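Side-chain contacts in gram-negative insecticidal protein (Chromobacterium piscinae, PDB 6FBM), which is an insecticidal toxin of the MACPF and beta-tripod families and probably acts, as its perforin-like relatives do, by forming pores in target membranes: residues V92-S95 with G96-L100; N26-Y29 with A30-E33; A285-K289 with P290-V294. One frame throughout, in Å; residues are numbered along the deposited sequence.

Contact 1. Residues V92-S95 with G96-L100; sequences VGVS and GRYKL
Leu-100 meets Val-92 and Val-94 chiefly through one methyl, CD1, and this apolar cluster closes a loop whose two arms run back toward each other. CD1 lies 3.6 Å from Val-92 CG2 and equally 3.6 Å from Val-94 CG2, so both valines are approached tip to tip. The first torsions prepare the meeting: Val-94 holds CG1 opposite its backbone nitrogen (chi1 177°), which puts CG2 beside that nitrogen and facing Leu-100. The other branches meet more distantly, Val-94 CG1 being 4.1 Å from Leu-100 CD2.

Nearer the bend, the aromatic contact is of another kind. Ser-95 O sits at the edge of the Tyr-98 ring, in its plane and 3.6 Å from CD2, while Val-94 CG1 approaches the same ring obliquely. Outside the loop, Phe-300 packs edge-to-face with Tyr-98.

Polar bridging falls to water 1, which donates to Val-94 O at 3.3 Å and to Tyr-98 O at 3.1 Å, linking two carbonyls that cannot bond to each other. Gly-93 and Gly-96 both take positive phi, backbone angles that glycine reaches readily, and they let the chain turn on either side of Val-94 and Ser-95.

A loop closed at its ends by apolar side chains and bridged across its middle by a water thus connects helices 81-88 and 102-108, within the MACPF region of the toxin.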
ATOM      1  N   VAL A  92     -37.152  18.651  -9.316  1.00 31.68           N
ATOM      2  CA  VAL A  92     -36.318  17.504  -9.682  1.00 30.29           C
ATOM      3  C   VAL A  92     -36.711  16.862 -11.001  1.00 30.38           C
ATOM      4  O   VAL A  92     -36.148  15.837 -11.376  1.00 30.08           O
ATOM      5  CB  VAL A  92     -36.309  16.447  -8.576  1.00 29.17           C
ATOM      6  CG1 VAL A  92     -35.853  17.082  -7.273  1.00 28.70           C
ATOM      7  CG2 VAL A  92     -37.673  15.791  -8.414  1.00 30.07           C
ATOM      8  N   GLY A  93     -37.665  17.471 -11.707  1.00 32.01           N
ATOM      9  CA  GLY A  93     -38.091  16.989 -13.021  1.00 31.15           C
ATOM     10  C   GLY A  93     -39.344  16.148 -13.059  1.00 30.13           C
ATOM     11  O   GLY A  93     -39.787  15.782 -14.150  1.00 28.36           O
ATOM     12  N   VAL A  94     -39.915  15.825 -11.903  1.00 29.21           N
ATOM     13  CA  VAL A  94     -41.130  15.039 -11.907  1.00 32.77           C
ATOM     14  C   VAL A  94     -42.315  15.987 -12.008  1.00 37.59           C
ATOM     15  O   VAL A  94     -42.645  16.690 -11.062  1.00 41.72           O
ATOM     16  CB  VAL A  94     -41.252  14.141 -10.682  1.00 31.08           C
ATOM     17  CG1 VAL A  94     -42.572  13.382 -10.701  1.00 30.73           C
ATOM     18  CG2 VAL A  94     -40.101  13.164 -10.666  1.00 31.66           C
ATOM     19  N   SER A  95     -42.923  15.992 -13.180  1.00 42.82           N
ATOM     20  CA  SER A  95     -44.162  16.698 -13.441  1.00 46.70           C
ATOM     21  C   SER A  95     -45.294  16.181 -12.559  1.00 49.31           C
ATOM     22  O   SER A  95     -45.336  15.000 -12.210  1.00 50.19           O
ATOM     23  CB  SER A  95     -44.551  16.533 -14.912  1.00 45.14           C
ATOM     24  OG  SER A  95     -45.853  16.992 -15.132  1.00 43.89           O
ATOM     25  N   GLY A  96     -46.220  17.079 -12.249  1.00 45.96           N
ATOM     26  CA  GLY A  96     -47.258  16.824 -11.266  1.00 41.34           C
ATOM     27  C   GLY A  96     -46.814  17.450  -9.968  1.00 39.78           C
ATOM     28  O   GLY A  96     -45.812  18.154  -9.914  1.00 37.23           O
ATOM     29  N   ARG A  97     -47.580  17.211  -8.923  1.00 40.72           N
ATOM     30  CA  ARG A  97     -47.305  17.781  -7.619  1.00 42.26           C
ATOM     31  C   ARG A  97     -47.203  16.595  -6.677  1.00 38.44           C
ATOM     32  O   ARG A  97     -47.899  16.530  -5.663  1.00 40.86           O
ATOM     33  CB  ARG A  97     -48.423  18.764  -7.217  1.00 47.08           C
ATOM     34  CG  ARG A  97     -48.624  19.962  -8.170  1.00 55.36           C
ATOM     35  CD  ARG A  97     -50.113  20.402  -8.266  1.00 60.52           C
ATOM     36  NE  ARG A  97     -50.518  21.191  -9.465  1.00 64.20           N
ATOM     37  CZ  ARG A  97     -50.856  20.713 -10.681  1.00 66.25           C
ATOM     38  NH1 ARG A  97     -50.816  19.408 -10.968  1.00 65.72           N
ATOM     39  NH2 ARG A  97     -51.224  21.565 -11.651  1.00 65.30           N
ATOM     40  N   TYR A  98     -46.336  15.639  -7.028  1.00 32.52           N
ATOM     41  CA  TYR A  98     -46.199  14.404  -6.243  1.00 29.35           C
ATOM     42  C   TYR A  98     -45.288  14.613  -5.053  1.00 28.00           C
ATOM     43  O   TYR A  98     -44.335  15.395  -5.107  1.00 27.06           O
ATOM     44  CB  TYR A  98     -45.679  13.241  -7.107  1.00 28.98           C
ATOM     45  CG  TYR A  98     -46.681  12.712  -8.117  1.00 28.89           C
ATOM     46  CD1 TYR A  98     -47.647  11.771  -7.754  1.00 27.43           C
ATOM     47  CD2 TYR A  98     -46.692  13.179  -9.426  1.00 28.45           C
ATOM     48  CE1 TYR A  98     -48.585  11.313  -8.668  1.00 28.26           C
ATOM     49  CE2 TYR A  98     -47.644  12.728 -10.344  1.00 29.51           C
ATOM     50  CZ  TYR A  98     -48.570  11.782  -9.953  1.00 28.67           C
ATOM     51  OH  TYR A  98     -49.487  11.329 -10.842  1.00 29.88           O
ATOM     52  N   LYS A  99     -45.597  13.910  -3.972  1.00 28.17           N
ATOM     53  CA  LYS A  99     -44.693  13.761  -2.830  1.00 29.17           C
ATOM     54  C   LYS A  99     -43.733  12.606  -3.104  1.00 27.33           C
ATOM     55  O   LYS A  99     -44.093  11.423  -3.005  1.00 28.26           O
ATOM     56  CB  LYS A  99     -45.484  13.513  -1.536  1.00 32.27           C
ATOM     57  CG  LYS A  99     -46.469  14.619  -1.204  1.00 32.53           C
ATOM     58  CD  LYS A  99     -47.384  14.271  -0.040  1.00 33.84           C
ATOM     59  CE  LYS A  99     -48.626  15.141  -0.108  1.00 36.99           C
ATOM     60  NZ  LYS A  99     -49.583  14.824   0.991  1.00 40.06           N
ATOM     61  N   LEU A 100     -42.502  12.979  -3.445  1.00 24.67           N
ATOM     62  CA  LEU A 100     -41.464  12.043  -3.842  1.00 22.38           C
ATOM     63  C   LEU A 100     -40.577  11.730  -2.675  1.00 20.45           C
ATOM     64  O   LEU A 100     -40.688  12.348  -1.620  1.00 21.70           O
ATOM     65  CB  LEU A 100     -40.622  12.640  -4.959  1.00 22.88           C
ATOM     66  CG  LEU A 100     -41.350  13.112  -6.218  1.00 23.28           C
ATOM     67  CD1 LEU A 100     -40.362  13.751  -7.173  1.00 23.54           C
ATOM     68  CD2 LEU A 100     -42.063  11.946  -6.885  1.00 23.44           C
TER
HETATM   69  O   HOH W   1     -43.566  16.273  -7.955  1.00 12.27           O

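Contact 2. Residues N26-Y29 with A30-E33; sequences NGLY and ASPE
Leu-28 reaches past the bend at Tyr-29 and Ala-30 to touch Ser-31 and Glu-33, and its course illustrates how one branched chain can line a turn. CB starts the contact, 3.9 Å from Ser-31 CB. CG stands opposite the carbonyl carbon (chi1 -53°), and from there CD1 is carried over the polar end of the turn: it lies 3.9 Å from Ser-31 OG and 3.7 Å from Glu-33 OE1. The Leu-28 and Glu-33 side chains cross obliquely, an apolar methyl meeting a carboxylate oxygen without any polar bond.

The serine hydroxyl that this methyl touches is fixed by its own hydrogen bond. Glu-33 N donates to Ser-31 OG over 3.0 Å at an angle of 152°, an ST turn that leads into the 3-10 segment beginning at Pro-32.

At the bend itself the methyl of Ala-30 lies over one face of the Tyr-29 ring, a CH-pi contact with CB 4.1 Å from the centroid. The far end of that ring is held elsewhere, its hydroxyl hydrogen-bonded to Asp-274, and Phe-101 meets the ring edge-to-face.

The whole turn connects strand 21-23 to strand 35-39. On one flank Leu-28 packs against Ala-103 and Val-107 of helix 102-108; farther along, Ser-31 and Pro-32 rest on Thr-239 of strand 232-239.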
ATOM      1  N   ASN A  26     -39.810   7.075  -5.327  1.00 17.40           N
ATOM      2  CA  ASN A  26     -40.310   6.939  -3.954  1.00 17.77           C
ATOM      3  C   ASN A  26     -39.233   6.537  -2.965  1.00 18.26           C
ATOM      4  O   ASN A  26     -39.557   6.256  -1.826  1.00 18.32           O
ATOM      5  CB  ASN A  26     -41.490   5.948  -3.918  1.00 17.85           C
ATOM      6  CG  ASN A  26     -42.692   6.460  -4.690  1.00 17.75           C
ATOM      7  OD1 ASN A  26     -43.012   7.629  -4.612  1.00 18.73           O
ATOM      8  ND2 ASN A  26     -43.333   5.599  -5.471  1.00 18.81           N
ATOM      9  N   GLY A  27     -37.965   6.561  -3.383  1.00 17.82           N
ATOM     10  CA  GLY A  27     -36.849   6.076  -2.560  1.00 17.80           C
ATOM     11  C   GLY A  27     -36.146   7.202  -1.818  1.00 18.48           C
ATOM     12  O   GLY A  27     -36.799   8.040  -1.190  1.00 18.72           O
ATOM     13  N   LEU A  28     -34.817   7.235  -1.873  1.00 18.43           N
ATOM     14  CA  LEU A  28     -34.073   8.324  -1.234  1.00 18.73           C
ATOM     15  C   LEU A  28     -33.919   9.487  -2.201  1.00 18.40           C
ATOM     16  O   LEU A  28     -34.108   9.329  -3.401  1.00 18.66           O
ATOM     17  CB  LEU A  28     -32.701   7.855  -0.764  1.00 19.67           C
ATOM     18  CG  LEU A  28     -32.650   6.609   0.128  1.00 20.80           C
ATOM     19  CD1 LEU A  28     -31.189   6.348   0.460  1.00 20.56           C
ATOM     20  CD2 LEU A  28     -33.498   6.731   1.406  1.00 21.50           C
ATOM     21  N   TYR A  29     -33.605  10.660  -1.663  1.00 18.00           N
ATOM     22  CA  TYR A  29     -33.345  11.831  -2.478  1.00 18.05           C
ATOM     23  C   TYR A  29     -31.932  11.685  -3.064  1.00 16.07           C
ATOM     24  O   TYR A  29     -30.979  11.517  -2.350  1.00 13.90           O
ATOM     25  CB  TYR A  29     -33.463  13.117  -1.654  1.00 19.71           C
ATOM     26  CG  TYR A  29     -33.102  14.378  -2.409  1.00 22.02           C
ATOM     27  CD1 TYR A  29     -34.053  15.074  -3.136  1.00 24.30           C
ATOM     28  CD2 TYR A  29     -31.788  14.867  -2.402  1.00 24.27           C
ATOM     29  CE1 TYR A  29     -33.718  16.226  -3.835  1.00 26.67           C
ATOM     30  CE2 TYR A  29     -31.443  16.005  -3.111  1.00 24.56           C
ATOM     31  CZ  TYR A  29     -32.404  16.693  -3.813  1.00 26.37           C
ATOM     32  OH  TYR A  29     -32.083  17.841  -4.514  1.00 26.45           O
ATOM     33  N   ALA A  30     -31.859  11.744  -4.388  1.00 15.79           N
ATOM     34  CA  ALA A  30     -30.603  11.801  -5.137  1.00 15.89           C
ATOM     35  C   ALA A  30     -29.490  10.990  -4.493  1.00 14.98           C
ATOM     36  O   ALA A  30     -28.488  11.528  -4.007  1.00 13.22           O
ATOM     37  CB  ALA A  30     -30.169  13.243  -5.346  1.00 15.50           C
ATOM     38  N   SER A  31     -29.713   9.683  -4.479  1.00 15.33           N
ATOM     39  CA  SER A  31     -28.751   8.742  -3.944  1.00 16.32           C
ATOM     40  C   SER A  31     -28.600   7.581  -4.914  1.00 16.66           C
ATOM     41  O   SER A  31     -29.581   7.158  -5.516  1.00 14.92           O
ATOM     42  CB  SER A  31     -29.225   8.196  -2.601  1.00 16.05           C
ATOM     43  OG  SER A  31     -28.439   7.106  -2.217  1.00 16.17           O
ATOM     44  N   PRO A  32     -27.378   7.029  -5.023  1.00 17.56           N
ATOM     45  CA  PRO A  32     -27.183   5.785  -5.778  1.00 18.81           C
ATOM     46  C   PRO A  32     -27.957   4.601  -5.217  1.00 19.16           C
ATOM     47  O   PRO A  32     -28.247   3.670  -5.948  1.00 17.72           O
ATOM     48  CB  PRO A  32     -25.665   5.535  -5.637  1.00 18.70           C
ATOM     49  CG  PRO A  32     -25.079   6.869  -5.324  1.00 17.79           C
ATOM     50  CD  PRO A  32     -26.104   7.558  -4.506  1.00 18.00           C
ATOM     51  N   GLU A  33     -28.283   4.630  -3.933  1.00 22.55           N
ATOM     52  CA  GLU A  33     -29.034   3.546  -3.313  1.00 25.46           C
ATOM     53  C   GLU A  33     -30.416   3.377  -3.932  1.00 22.58           C
ATOM     54  O   GLU A  33     -30.959   2.286  -3.873  1.00 22.98           O
ATOM     55  CB  GLU A  33     -29.188   3.755  -1.804  1.00 29.93           C
ATOM     56  CG  GLU A  33     -27.938   3.577  -0.936  1.00 33.72           C
ATOM     57  CD  GLU A  33     -28.317   3.577   0.561  1.00 40.55           C
ATOM     58  OE1 GLU A  33     -28.057   4.559   1.316  1.00 42.57           O
ATOM     59  OE2 GLU A  33     -28.933   2.582   0.996  1.00 44.72           O
TER

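Contact 3. Residues A285-K289 with P290-V294; sequences ALADK and PERRV
Arg-293 turns back from the first turn of helix 290-298 to hold the carbonyls of the loop that precedes it. This is the closely packed side of the contact. NE donates to Ala-287 O over 3.0 Å in a nearly straight bond (169°), with the oxygen at the edge of the guanidinium and close to its plane. NH2 adds a weak bond to Asp-288 O at 3.2 Å. Arg-293 CG passes 4.0 Å from Ala-287 CB, and the chain, extended from there to NE, carries the guanidinium on to the carbonyls. That same methyl also meets Arg-292 CG, 3.8 Å off, before Arg-292 bends away to bond Leu-153 O and Met-158 O and to form a salt bridge with Glu-295.

Lys-289, the N-cap residue, joins the two sides through its backbone: its carbonyl oxygen accepts from Arg-293 N at 3.1 Å and, weakly, from Arg-292 N.

The exposed side is looser. Glu-291, bent at chi2 (90°), brings OE1 to 3.6 Å from both CB and CD of Lys-289, yet NZ remains 5.4 Å from that oxygen. The opposite charges are neighbours without forming a salt bridge.

The close side thus sets a cation against neutral main-chain oxygens, whose partial negative charge would be expected to favour the guanidinium and to offset the nearby like charge of Arg-142, whereas lysine-glutamate attraction is probably weakened by solvent.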
ATOM      1  N   ALA A 285     -41.751   9.321 -22.285  1.00 20.18           N
ATOM      2  CA  ALA A 285     -41.233  10.154 -23.387  1.00 19.13           C
ATOM      3  C   ALA A 285     -40.329   9.399 -24.386  1.00 19.46           C
ATOM      4  O   ALA A 285     -40.136   9.860 -25.510  1.00 19.23           O
ATOM      5  CB  ALA A 285     -40.500  11.375 -22.833  1.00 18.64           C
ATOM      6  N   LEU A 286     -39.781   8.252 -23.977  1.00 19.82           N
ATOM      7  CA  LEU A 286     -38.943   7.418 -24.842  1.00 19.97           C
ATOM      8  C   LEU A 286     -39.699   6.470 -25.765  1.00 22.61           C
ATOM      9  O   LEU A 286     -39.104   5.864 -26.669  1.00 23.58           O
ATOM     10  CB  LEU A 286     -37.992   6.590 -23.975  1.00 18.27           C
ATOM     11  CG  LEU A 286     -37.061   7.386 -23.062  1.00 16.76           C
ATOM     12  CD1 LEU A 286     -36.414   6.444 -22.048  1.00 16.56           C
ATOM     13  CD2 LEU A 286     -36.027   8.108 -23.907  1.00 15.84           C
ATOM     14  N   ALA A 287     -40.995   6.284 -25.518  1.00 25.05           N
ATOM     15  CA  ALA A 287     -41.791   5.361 -26.321  1.00 28.52           C
ATOM     16  C   ALA A 287     -41.961   5.914 -27.740  1.00 29.93           C
ATOM     17  O   ALA A 287     -42.065   7.135 -27.919  1.00 30.71           O
ATOM     18  CB  ALA A 287     -43.140   5.135 -25.665  1.00 28.61           C
ATOM     19  N   ASP A 288     -41.950   5.025 -28.739  1.00 32.92           N
ATOM     20  CA  ASP A 288     -42.079   5.423 -30.163  1.00 35.42           C
ATOM     21  C   ASP A 288     -43.421   6.095 -30.473  1.00 37.97           C
ATOM     22  O   ASP A 288     -43.443   7.179 -31.056  1.00 37.77           O
ATOM     23  CB  ASP A 288     -41.893   4.219 -31.104  1.00 33.60           C
ATOM     24  CG  ASP A 288     -40.464   3.720 -31.167  1.00 32.57           C
ATOM     25  OD1 ASP A 288     -39.513   4.496 -30.973  1.00 33.05           O
ATOM     26  OD2 ASP A 288     -40.283   2.531 -31.445  1.00 32.92           O
ATOM     27  N   LYS A 289     -44.516   5.467 -30.047  1.00 42.13           N
ATOM     28  CA  LYS A 289     -45.862   5.923 -30.410  1.00 52.43           C
ATOM     29  C   LYS A 289     -46.447   6.882 -29.363  1.00 51.55           C
ATOM     30  O   LYS A 289     -46.400   6.584 -28.184  1.00 51.65           O
ATOM     31  CB  LYS A 289     -46.789   4.718 -30.589  1.00 61.07           C
ATOM     32  CG  LYS A 289     -46.246   3.641 -31.506  1.00 66.14           C
ATOM     33  CD  LYS A 289     -47.312   2.732 -32.100  1.00 71.86           C
ATOM     34  CE  LYS A 289     -46.612   1.474 -32.624  1.00 74.55           C
ATOM     35  NZ  LYS A 289     -47.268   0.775 -33.771  1.00 75.14           N
ATOM     36  N   PRO A 290     -47.015   8.023 -29.788  1.00 54.47           N
ATOM     37  CA  PRO A 290     -47.721   8.909 -28.837  1.00 56.20           C
ATOM     38  C   PRO A 290     -48.812   8.243 -27.968  1.00 55.04           C
ATOM     39  O   PRO A 290     -49.043   8.691 -26.847  1.00 51.30           O
ATOM     40  CB  PRO A 290     -48.358   9.970 -29.756  1.00 57.36           C
ATOM     41  CG  PRO A 290     -47.459  10.021 -30.950  1.00 57.60           C
ATOM     42  CD  PRO A 290     -46.908   8.633 -31.131  1.00 57.32           C
ATOM     43  N   GLU A 291     -49.459   7.196 -28.479  1.00 55.52           N
ATOM     44  CA  GLU A 291     -50.516   6.471 -27.754  1.00 53.20           C
ATOM     45  C   GLU A 291     -49.916   5.735 -26.564  1.00 50.77           C
ATOM     46  O   GLU A 291     -50.537   5.620 -25.512  1.00 55.68           O
ATOM     47  CB  GLU A 291     -51.227   5.429 -28.647  1.00 53.90           C
ATOM     48  CG  GLU A 291     -51.717   5.934 -30.002  1.00 55.43           C
ATOM     49  CD  GLU A 291     -50.672   5.781 -31.099  1.00 54.83           C
ATOM     50  OE1 GLU A 291     -50.255   4.636 -31.395  1.00 55.08           O
ATOM     51  OE2 GLU A 291     -50.238   6.816 -31.646  1.00 49.87           O
ATOM     52  N   ARG A 292     -48.716   5.203 -26.772  1.00 46.66           N
ATOM     53  CA  ARG A 292     -47.968   4.480 -25.748  1.00 43.92           C
ATOM     54  C   ARG A 292     -47.404   5.440 -24.680  1.00 44.06           C
ATOM     55  O   ARG A 292     -47.466   5.144 -23.482  1.00 44.24           O
ATOM     56  CB  ARG A 292     -46.866   3.656 -26.428  1.00 40.67           C
ATOM     57  CG  ARG A 292     -46.054   2.736 -25.532  1.00 38.41           C
ATOM     58  CD  ARG A 292     -46.878   1.823 -24.649  1.00 35.81           C
ATOM     59  NE  ARG A 292     -46.014   0.842 -24.005  1.00 38.45           N
ATOM     60  CZ  ARG A 292     -46.398  -0.040 -23.081  1.00 38.82           C
ATOM     61  NH1 ARG A 292     -47.667  -0.091 -22.642  1.00 40.09           N
ATOM     62  NH2 ARG A 292     -45.485  -0.884 -22.581  1.00 37.09           N
ATOM     63  N   ARG A 293     -46.889   6.594 -25.116  1.00 42.90           N
ATOM     64  CA  ARG A 293     -46.427   7.653 -24.205  1.00 43.74           C
ATOM     65  C   ARG A 293     -47.529   8.052 -23.267  1.00 43.74           C
ATOM     66  O   ARG A 293     -47.310   8.276 -22.083  1.00 45.55           O
ATOM     67  CB  ARG A 293     -46.003   8.918 -24.961  1.00 46.21           C
ATOM     68  CG  ARG A 293     -44.764   8.775 -25.831  1.00 47.65           C
ATOM     69  CD  ARG A 293     -44.511  10.021 -26.657  1.00 47.25           C
ATOM     70  NE  ARG A 293     -43.689   9.698 -27.818  1.00 48.28           N
ATOM     71  CZ  ARG A 293     -43.454  10.516 -28.849  1.00 52.88           C
ATOM     72  NH1 ARG A 293     -43.885  11.779 -28.847  1.00 52.67           N
ATOM     73  NH2 ARG A 293     -42.703  10.085 -29.858  1.00 52.04           N
ATOM     74  N   VAL A 294     -48.722   8.164 -23.825  1.00 42.24           N
ATOM     75  CA  VAL A 294     -49.861   8.646 -23.094  1.00 40.90           C
ATOM     76  C   VAL A 294     -50.346   7.571 -22.147  1.00 37.72           C
ATOM     77  O   VAL A 294     -50.622   7.892 -20.996  1.00 37.72           O
ATOM     78  CB  VAL A 294     -50.969   9.182 -24.053  1.00 42.51           C
ATOM     79  CG1 VAL A 294     -52.292   9.413 -23.331  1.00 41.87           C
ATOM     80  CG2 VAL A 294     -50.502  10.486 -24.699  1.00 41.13           C
TER

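Overall arrangement
All three contacts are local, each made within one unbroken run of chain, but burial varies among them. Contact 2 is the most buried, contact 1 is partly so, and contact 3 combines a buried flank with an exposed helix start. Contacts 1 and 2 touch directly, Val-92 CG1 lying 4.1 Å from Tyr-29 CE1, and both adjoin helix 300-304 and Phe-101. Contact 3 stands apart, its nearest atoms about 10 Å from contact 1 and about 17 Å from contact 2, beside helices 138-141 and 147-154. Chemistry follows place: methyl and aromatic packing dominates the first two, while charged side chains and main-chain carbonyls shape the third.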